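Local coordinates for leucine-rich repeat protein TpLRR (PDB 6MLX) that is of unknown function but is a secreted, probably periplasmic, leucine-rich repeat protein of the syphilis spirochaete Treponema pallidum, at residues L91-H96 with L114-Q119; I108-S113 with V132-V137. All blocks are in the same frame, centred on the assembly; numbering follows the deposited sequence.

Contact 1. Residues L91-H96 with L114-Q119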
ATOM      1  N   LEU A  91      -0.181  10.307   6.680  1.00 28.98           N
ATOM      2  CA  LEU A  91       0.040   8.861   6.768  1.00 29.07           C
ATOM      3  C   LEU A  91       1.530   8.522   6.895  1.00 28.92           C
ATOM      4  O   LEU A  91       2.362   9.007   6.123  1.00 28.88           O
ATOM      5  CB  LEU A  91      -0.565   8.151   5.555  1.00 29.29           C
ATOM      6  CG  LEU A  91      -0.400   6.624   5.550  1.00 29.32           C
ATOM      7  CD1 LEU A  91      -1.169   5.961   6.697  1.00 29.28           C
ATOM      8  CD2 LEU A  91      -0.825   6.031   4.215  1.00 29.44           C
ATOM      9  N   ARG A  92       1.861   7.690   7.889  1.00 28.53           N
ATOM     10  CA  ARG A  92       3.231   7.250   8.146  1.00 28.36           C
ATOM     11  C   ARG A  92       3.479   5.781   7.852  1.00 28.48           C
ATOM     12  O   ARG A  92       4.596   5.430   7.464  1.00 28.35           O
ATOM     13  CB  ARG A  92       3.624   7.492   9.613  1.00 28.11           C
ATOM     14  CG  ARG A  92       3.074   8.769  10.217  1.00 28.22           C
ATOM     15  CD  ARG A  92       4.094   9.889  10.120  1.00 28.01           C
ATOM     16  NE  ARG A  92       5.206   9.555  10.994  1.00 27.72           N
ATOM     17  CZ  ARG A  92       6.444   9.945  10.760  1.00 27.54           C
ATOM     18  NH1 ARG A  92       6.698  10.695   9.686  1.00 27.60           N
ATOM     19  NH2 ARG A  92       7.419   9.602  11.600  1.00 27.24           N
ATOM     20  N   GLU A  93       2.486   4.913   8.054  1.00 28.21           N
ATOM     21  CA  GLU A  93       2.699   3.472   7.980  1.00 28.23           C
ATOM     22  C   GLU A  93       1.452   2.777   7.448  1.00 28.46           C
ATOM     23  O   GLU A  93       0.326   3.125   7.813  1.00 28.46           O
ATOM     24  CB  GLU A  93       3.061   2.885   9.350  1.00 27.99           C
ATOM     25  CG  GLU A  93       3.295   1.361   9.345  1.00 28.00           C
ATOM     26  CD  GLU A  93       3.869   0.853  10.663  1.00 27.81           C
ATOM     27  OE1 GLU A  93       3.988   1.663  11.591  1.00 27.63           O
ATOM     28  OE2 GLU A  93       4.220  -0.346  10.780  1.00 27.81           O
ATOM     29  N   ILE A  94       1.672   1.786   6.590  1.00 28.16           N
ATOM     30  CA  ILE A  94       0.628   0.899   6.094  1.00 28.34           C
ATOM     31  C   ILE A  94       1.069  -0.512   6.457  1.00 28.28           C
ATOM     32  O   ILE A  94       2.097  -0.993   5.960  1.00 28.28           O
ATOM     33  CB  ILE A  94       0.419   1.043   4.580  1.00 28.54           C
ATOM     34  CG1 ILE A  94       0.073   2.481   4.213  1.00 28.55           C
ATOM     35  CG2 ILE A  94      -0.669   0.105   4.105  1.00 28.52           C
ATOM     36  CD1 ILE A  94      -0.041   2.723   2.730  1.00 28.76           C
ATOM     37  N   ARG A  95       0.302  -1.175   7.323  1.00 28.52           N
ATOM     38  CA  ARG A  95       0.690  -2.472   7.854  1.00 28.38           C
ATOM     39  C   ARG A  95       0.320  -3.599   6.885  1.00 28.35           C
ATOM     40  O   ARG A  95      -0.317  -3.391   5.848  1.00 28.51           O
ATOM     41  CB  ARG A  95       0.076  -2.680   9.237  1.00 28.14           C
ATOM     42  CG  ARG A  95       0.676  -1.738  10.253  1.00 28.18           C
ATOM     43  CD  ARG A  95       0.393  -2.109  11.685  1.00 27.99           C
ATOM     44  NE  ARG A  95       1.362  -1.423  12.540  1.00 28.06           N
ATOM     45  CZ  ARG A  95       1.163  -1.123  13.820  1.00 27.87           C
ATOM     46  NH1 ARG A  95       0.011  -1.434  14.398  1.00 27.87           N
ATOM     47  NH2 ARG A  95       2.110  -0.485  14.505  1.00 27.63           N
ATOM     48  N   HIS A  96       0.744  -4.807   7.225  1.00 28.12           N
ATOM     49  CA  HIS A  96       0.778  -5.876   6.242  1.00 28.13           C
ATOM     50  C   HIS A  96      -0.629  -6.241   5.749  1.00 28.08           C
ATOM     51  O   HIS A  96      -1.626  -6.131   6.471  1.00 27.94           O
ATOM     52  CB  HIS A  96       1.522  -7.093   6.808  1.00 27.75           C
ATOM     53  CG  HIS A  96       0.855  -7.748   7.976  1.00 27.45           C
ATOM     54  ND1 HIS A  96      -0.055  -8.774   7.831  1.00 27.21           N
ATOM     55  CD2 HIS A  96       1.004  -7.561   9.311  1.00 27.28           C
ATOM     56  CE1 HIS A  96      -0.458  -9.173   9.024  1.00 26.86           C
ATOM     57  NE2 HIS A  96       0.170  -8.456   9.941  1.00 26.87           N
ATOM     58  N   LEU A 114       4.876   9.103   4.056  1.00 28.04           N
ATOM     59  CA  LEU A 114       4.850   7.652   4.230  1.00 28.09           C
ATOM     60  C   LEU A 114       6.250   7.104   4.526  1.00 27.95           C
ATOM     61  O   LEU A 114       7.186   7.300   3.742  1.00 27.91           O
ATOM     62  CB  LEU A 114       4.265   6.992   2.983  1.00 28.44           C
ATOM     63  CG  LEU A 114       4.020   5.482   3.053  1.00 28.54           C
ATOM     64  CD1 LEU A 114       2.967   5.149   4.115  1.00 28.44           C
ATOM     65  CD2 LEU A 114       3.648   4.904   1.688  1.00 28.76           C
ATOM     66  N   GLN A 115       6.383   6.390   5.644  1.00 27.85           N
ATOM     67  CA  GLN A 115       7.647   5.811   6.093  1.00 27.65           C
ATOM     68  C   GLN A 115       7.766   4.315   5.807  1.00 27.80           C
ATOM     69  O   GLN A 115       8.838   3.850   5.388  1.00 27.73           O
ATOM     70  CB  GLN A 115       7.835   6.016   7.606  1.00 27.30           C
ATOM     71  CG  GLN A 115       7.706   7.456   8.119  1.00 27.25           C
ATOM     72  CD  GLN A 115       8.900   8.302   7.747  1.00 27.05           C
ATOM     73  OE1 GLN A 115      10.041   8.000   8.123  1.00 26.82           O
ATOM     74  NE2 GLN A 115       8.654   9.357   6.987  1.00 27.20           N
ATOM     75  N   VAL A 116       6.695   3.554   6.044  1.00 27.66           N
ATOM     76  CA  VAL A 116       6.748   2.101   6.182  1.00 27.75           C
ATOM     77  C   VAL A 116       5.613   1.474   5.378  1.00 28.04           C
ATOM     78  O   VAL A 116       4.449   1.860   5.533  1.00 28.11           O
ATOM     79  CB  VAL A 116       6.649   1.668   7.663  1.00 27.48           C
ATOM     80  CG1 VAL A 116       6.613   0.129   7.798  1.00 27.51           C
ATOM     81  CG2 VAL A 116       7.796   2.258   8.481  1.00 27.04           C
ATOM     82  N   ILE A 117       5.958   0.504   4.534  1.00 27.67           N
ATOM     83  CA  ILE A 117       5.002  -0.356   3.848  1.00 27.86           C
ATOM     84  C   ILE A 117       5.287  -1.793   4.284  1.00 27.83           C
ATOM     85  O   ILE A 117       6.391  -2.307   4.059  1.00 27.79           O
ATOM     86  CB  ILE A 117       5.100  -0.203   2.320  1.00 28.10           C
ATOM     87  CG1 ILE A 117       4.804   1.253   1.914  1.00 28.16           C
ATOM     88  CG2 ILE A 117       4.147  -1.175   1.640  1.00 28.29           C
ATOM     89  CD1 ILE A 117       4.958   1.558   0.425  1.00 28.41           C
ATOM     90  N   GLY A 118       4.306  -2.431   4.919  1.00 27.85           N
ATOM     91  CA  GLY A 118       4.496  -3.767   5.455  1.00 27.70           C
ATOM     92  C   GLY A 118       4.505  -4.833   4.370  1.00 27.79           C
ATOM     93  O   GLY A 118       4.387  -4.559   3.176  1.00 27.99           O
ATOM     94  N   GLN A 119       4.640  -6.088   4.810  1.00 27.92           N
ATOM     95  CA  GLN A 119       4.616  -7.219   3.883  1.00 27.85           C
ATOM     96  C   GLN A 119       3.271  -7.323   3.169  1.00 27.93           C
ATOM     97  O   GLN A 119       2.217  -7.066   3.757  1.00 27.74           O
ATOM     98  CB  GLN A 119       4.888  -8.537   4.626  1.00 27.44           C
ATOM     99  CG  GLN A 119       6.216  -8.618   5.326  1.00 27.29           C
ATOM    100  CD  GLN A 119       6.473  -9.980   5.972  1.00 26.84           C
ATOM    101  OE1 GLN A 119       7.628 -10.399   6.108  1.00 26.63           O
ATOM    102  NE2 GLN A 119       5.402 -10.670   6.381  1.00 26.36           N
TER
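E93 and V116 lie side by side on one face of a short parallel beta pair. The E93 side chain can be followed outward. E93 CB sits 4.1 Å from V116 CB. E93 CG comes closer, 3.8 Å from V116 CB, and CD and OE2 of E93 then pass along V116 CG1. CG is anti to the backbone N (chi1 180°) and the chain stays extended beyond it, which keeps it alongside the valine. At the tip, OE2 meets the edge of the R95 guanidinium in its plane, forming a salt bridge within the same segment.

The backbones run almost in the same direction. R92 O accepts two bonds, from Q115 N at 2.7 Å and from V116 N at 3.2 Å. The V116 donor lies in the carbonyl plane; the Q115 donor is tilted 30° out of it. Further along, I94 N bonds to V116 O and G118 N to I94 O, the second nearly along the C=O axis. This is the alternating pattern of parallel strands.

On the buried face, L114 CD1 is the shared apolar contact. It lies 3.9 Å from L91 CD2 and 3.9 Å from I94 CG1. L91 runs beside L114, while I94 crosses it at about a right angle. Q115 CG lies over one face of the R92 guanidinium, offset toward its rim. The amide of Q115 stacks on that group with planes 23° apart.

Both strands belong to the parallel part of the sheet, built from successive leucine-rich repeats. Strand 70-71 flanks 93-94, with M70 against E93 and R95. Strand 139-140 continues the sheet beyond 116-117. I94 also packs on V121 and I117 on L133, inside the solenoid.

Contact 2. Residues I108-S113 with V132-V137; sequences IVFPRS and VLPNSV
F110 overlaps L133 and P134 between two consecutive turns of the solenoid. Its ring lies beside the L133 side chain, with F110 CE2 3.6 Å from L133 CD2. The methyl approaches the ring obliquely. F110 CG is anti to the carbonyl carbon (chi1 -70°), which places the ring beside L133 CD2. F110 CB meets P134 CD at 3.7 Å. One ring edge, at CD2, faces V132 O, which lies near the ring plane. P134 CG also rests against the carbonyl oxygens of F110 and P111.

The backbones here are too far apart for direct bonding, and water fills the role. Water 1 donates to I108 O and accepts from V132 N, at 2.7 Å each. Water 2 accepts from F110 N and donates to V132 O. Water 3 links R112 O to S136 N with longer bonds.

S136 OG comes within 2.9 Å of R112 O, but its one proton has another acceptor in L114 O, so the bond to R112 is not settled. S136 lies in the type I beta turn from P134 to V137, closed by V137 N bonding to P134 O at 3.1 Å.

The contact thus divides by chemistry. F110 packs directly on L133 and P134, and F110 and L133 are buried. Three waters bridge backbone groups, and at R112 O the S136 hydroxyl comes close as well. Adjacent repeats can therefore stand further apart here than in a bonded sheet, while I108 O, F110 N, V132 N, V132 O, R112 O and S136 N still have water partners.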
ATOM      1  N   ILE A 108      -2.646   4.679  -6.983  1.00 30.14           N
ATOM      2  CA  ILE A 108      -2.616   5.210  -5.628  1.00 29.98           C
ATOM      3  C   ILE A 108      -1.462   6.200  -5.550  1.00 29.95           C
ATOM      4  O   ILE A 108      -0.413   6.002  -6.168  1.00 29.99           O
ATOM      5  CB  ILE A 108      -2.503   4.064  -4.597  1.00 29.93           C
ATOM      6  CG1 ILE A 108      -2.712   4.570  -3.174  1.00 29.77           C
ATOM      7  CG2 ILE A 108      -1.175   3.341  -4.742  1.00 29.97           C
ATOM      8  CD1 ILE A 108      -2.759   3.431  -2.167  1.00 29.69           C
ATOM      9  N   VAL A 109      -1.692   7.305  -4.852  1.00 29.86           N
ATOM     10  CA  VAL A 109      -0.696   8.356  -4.699  1.00 29.82           C
ATOM     11  C   VAL A 109      -0.250   8.353  -3.244  1.00 29.64           C
ATOM     12  O   VAL A 109      -1.057   8.593  -2.339  1.00 29.49           O
ATOM     13  CB  VAL A 109      -1.236   9.735  -5.101  1.00 29.80           C
ATOM     14  CG1 VAL A 109      -0.170  10.782  -4.861  1.00 29.70           C
ATOM     15  CG2 VAL A 109      -1.696   9.751  -6.562  1.00 30.01           C
ATOM     16  N   PHE A 110       1.006   8.080  -3.025  1.00 29.34           N
ATOM     17  CA  PHE A 110       1.502   7.999  -1.655  1.00 29.17           C
ATOM     18  C   PHE A 110       1.930   9.371  -1.147  1.00 29.06           C
ATOM     19  O   PHE A 110       2.582  10.124  -1.868  1.00 28.93           O
ATOM     20  CB  PHE A 110       2.679   7.056  -1.562  1.00 29.18           C
ATOM     21  CG  PHE A 110       2.324   5.623  -1.756  1.00 29.35           C
ATOM     22  CD1 PHE A 110       1.411   5.002  -0.923  1.00 29.32           C
ATOM     23  CD2 PHE A 110       2.920   4.888  -2.761  1.00 29.52           C
ATOM     24  CE1 PHE A 110       1.091   3.676  -1.096  1.00 29.41           C
ATOM     25  CE2 PHE A 110       2.619   3.556  -2.927  1.00 29.65           C
ATOM     26  CZ  PHE A 110       1.705   2.946  -2.104  1.00 29.52           C
ATOM     27  N   PRO A 111       1.591   9.691   0.100  1.00 29.36           N
ATOM     28  CA  PRO A 111       1.946  11.003   0.651  1.00 29.17           C
ATOM     29  C   PRO A 111       3.425  11.117   0.961  1.00 29.02           C
ATOM     30  O   PRO A 111       4.125  10.130   1.220  1.00 28.90           O
ATOM     31  CB  PRO A 111       1.122  11.082   1.940  1.00 29.11           C
ATOM     32  CG  PRO A 111       0.910   9.670   2.324  1.00 29.11           C
ATOM     33  CD  PRO A 111       0.769   8.902   1.031  1.00 29.28           C
ATOM     34  N   ARG A 112       3.891  12.370   0.971  1.00 28.83           N
ATOM     35  CA  ARG A 112       5.286  12.641   1.285  1.00 28.68           C
ATOM     36  C   ARG A 112       5.669  12.212   2.700  1.00 28.45           C
ATOM     37  O   ARG A 112       6.859  12.171   3.017  1.00 28.25           O
ATOM     38  CB  ARG A 112       5.573  14.134   1.060  1.00 28.80           C
ATOM     39  CG  ARG A 112       7.051  14.531   1.214  1.00 28.75           C
ATOM     40  CD  ARG A 112       7.461  15.525   0.146  1.00 28.97           C
ATOM     41  NE  ARG A 112       8.730  16.200   0.410  1.00 28.68           N
ATOM     42  CZ  ARG A 112       8.940  17.462   0.049  1.00 28.64           C
ATOM     43  NH1 ARG A 112      10.107  18.049   0.286  1.00 28.34           N
ATOM     44  NH2 ARG A 112       7.959  18.142  -0.554  1.00 28.75           N
ATOM     45  N   SER A 113       4.706  11.840   3.544  1.00 28.51           N
ATOM     46  CA  SER A 113       4.999  11.420   4.903  1.00 28.35           C
ATOM     47  C   SER A 113       5.181   9.909   5.072  1.00 28.32           C
ATOM     48  O   SER A 113       5.600   9.471   6.152  1.00 28.08           O
ATOM     49  CB  SER A 113       3.880  11.884   5.830  1.00 28.30           C
ATOM     50  OG  SER A 113       2.614  11.472   5.309  1.00 28.53           O
ATOM     51  N   VAL A 132       4.592   5.183  -7.497  1.00 28.93           N
ATOM     52  CA  VAL A 132       5.716   6.063  -7.242  1.00 28.87           C
ATOM     53  C   VAL A 132       5.922   6.069  -5.743  1.00 28.62           C
ATOM     54  O   VAL A 132       5.043   6.506  -4.997  1.00 28.53           O
ATOM     55  CB  VAL A 132       5.456   7.481  -7.765  1.00 28.89           C
ATOM     56  CG1 VAL A 132       6.569   8.416  -7.321  1.00 28.73           C
ATOM     57  CG2 VAL A 132       5.306   7.448  -9.285  1.00 29.22           C
ATOM     58  N   LEU A 133       7.065   5.577  -5.306  1.00 28.68           N
ATOM     59  CA  LEU A 133       7.360   5.540  -3.885  1.00 28.52           C
ATOM     60  C   LEU A 133       8.159   6.788  -3.525  1.00 28.33           C
ATOM     61  O   LEU A 133       9.254   6.981  -4.066  1.00 28.32           O
ATOM     62  CB  LEU A 133       8.129   4.276  -3.530  1.00 28.49           C
ATOM     63  CG  LEU A 133       7.403   2.951  -3.843  1.00 28.77           C
ATOM     64  CD1 LEU A 133       8.322   1.742  -3.724  1.00 28.75           C
ATOM     65  CD2 LEU A 133       6.169   2.770  -2.948  1.00 28.65           C
ATOM     66  N   PRO A 134       7.647   7.664  -2.662  1.00 28.40           N
ATOM     67  CA  PRO A 134       8.409   8.858  -2.264  1.00 28.25           C
ATOM     68  C   PRO A 134       9.701   8.501  -1.542  1.00 28.00           C
ATOM     69  O   PRO A 134       9.882   7.393  -1.031  1.00 28.01           O
ATOM     70  CB  PRO A 134       7.447   9.598  -1.325  1.00 28.08           C
ATOM     71  CG  PRO A 134       6.090   9.010  -1.627  1.00 28.31           C
ATOM     72  CD  PRO A 134       6.350   7.584  -1.978  1.00 28.39           C
ATOM     73  N   ASN A 135      10.611   9.476  -1.489  1.00 27.91           N
ATOM     74  CA  ASN A 135      11.896   9.236  -0.843  1.00 27.68           C
ATOM     75  C   ASN A 135      11.760   9.042   0.669  1.00 27.37           C
ATOM     76  O   ASN A 135      12.667   8.481   1.288  1.00 27.23           O
ATOM     77  CB  ASN A 135      12.867  10.377  -1.169  1.00 27.55           C
ATOM     78  CG  ASN A 135      13.327  10.369  -2.642  1.00 27.81           C
ATOM     79  OD1 ASN A 135      13.274   9.341  -3.320  1.00 28.01           O
ATOM     80  ND2 ASN A 135      13.785  11.520  -3.127  1.00 27.70           N
ATOM     81  N   SER A 136      10.638   9.461   1.266  1.00 27.61           N
ATOM     82  CA  SER A 136      10.386   9.231   2.688  1.00 27.36           C
ATOM     83  C   SER A 136      10.248   7.751   3.032  1.00 27.47           C
ATOM     84  O   SER A 136      10.431   7.375   4.197  1.00 27.21           O
ATOM     85  CB  SER A 136       9.113   9.960   3.112  1.00 27.36           C
ATOM     86  OG  SER A 136       7.988   9.562   2.324  1.00 27.74           O
ATOM     87  N   VAL A 137       9.915   6.908   2.054  1.00 27.55           N
ATOM     88  CA  VAL A 137       9.646   5.499   2.319  1.00 27.68           C
ATOM     89  C   VAL A 137      10.970   4.815   2.651  1.00 27.52           C
ATOM     90  O   VAL A 137      11.832   4.647   1.783  1.00 27.53           O
ATOM     91  CB  VAL A 137       8.940   4.829   1.134  1.00 28.12           C
ATOM     92  CG1 VAL A 137       8.694   3.353   1.425  1.00 28.19           C
ATOM     93  CG2 VAL A 137       7.625   5.553   0.825  1.00 28.20           C
TER
HETATM   94  O   HOH W   1       2.057   6.176  -7.296  1.00 29.63           O
HETATM   95  O   HOH W   2       2.889   8.122  -5.229  1.00 29.11           O
HETATM   96  O   HOH W   3       8.955  12.084   0.495  1.00 28.48           O

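In the fold
Contacts 1 and 2 are neighbouring parts of the same repeat stack, with centres 10 Å apart. Their segments alternate along the chain: 91-96, 108-113, 114-119, then 132-137. Segment 108-113 leads directly into 114-119, so one continuous run of chain serves both contacts. Two serines tie the contacts together in equivalent ways. S113 OG lies 2.6 Å from L91 O, and S136 OG lies 2.8 Å from L114 O; both are probable hydrogen bonds from one repeat to the one before it. Inside the solenoid, I117 CD1 packs 3.8 Å from L133 CD2, which joins the strand of contact 1 to the loop of contact 2.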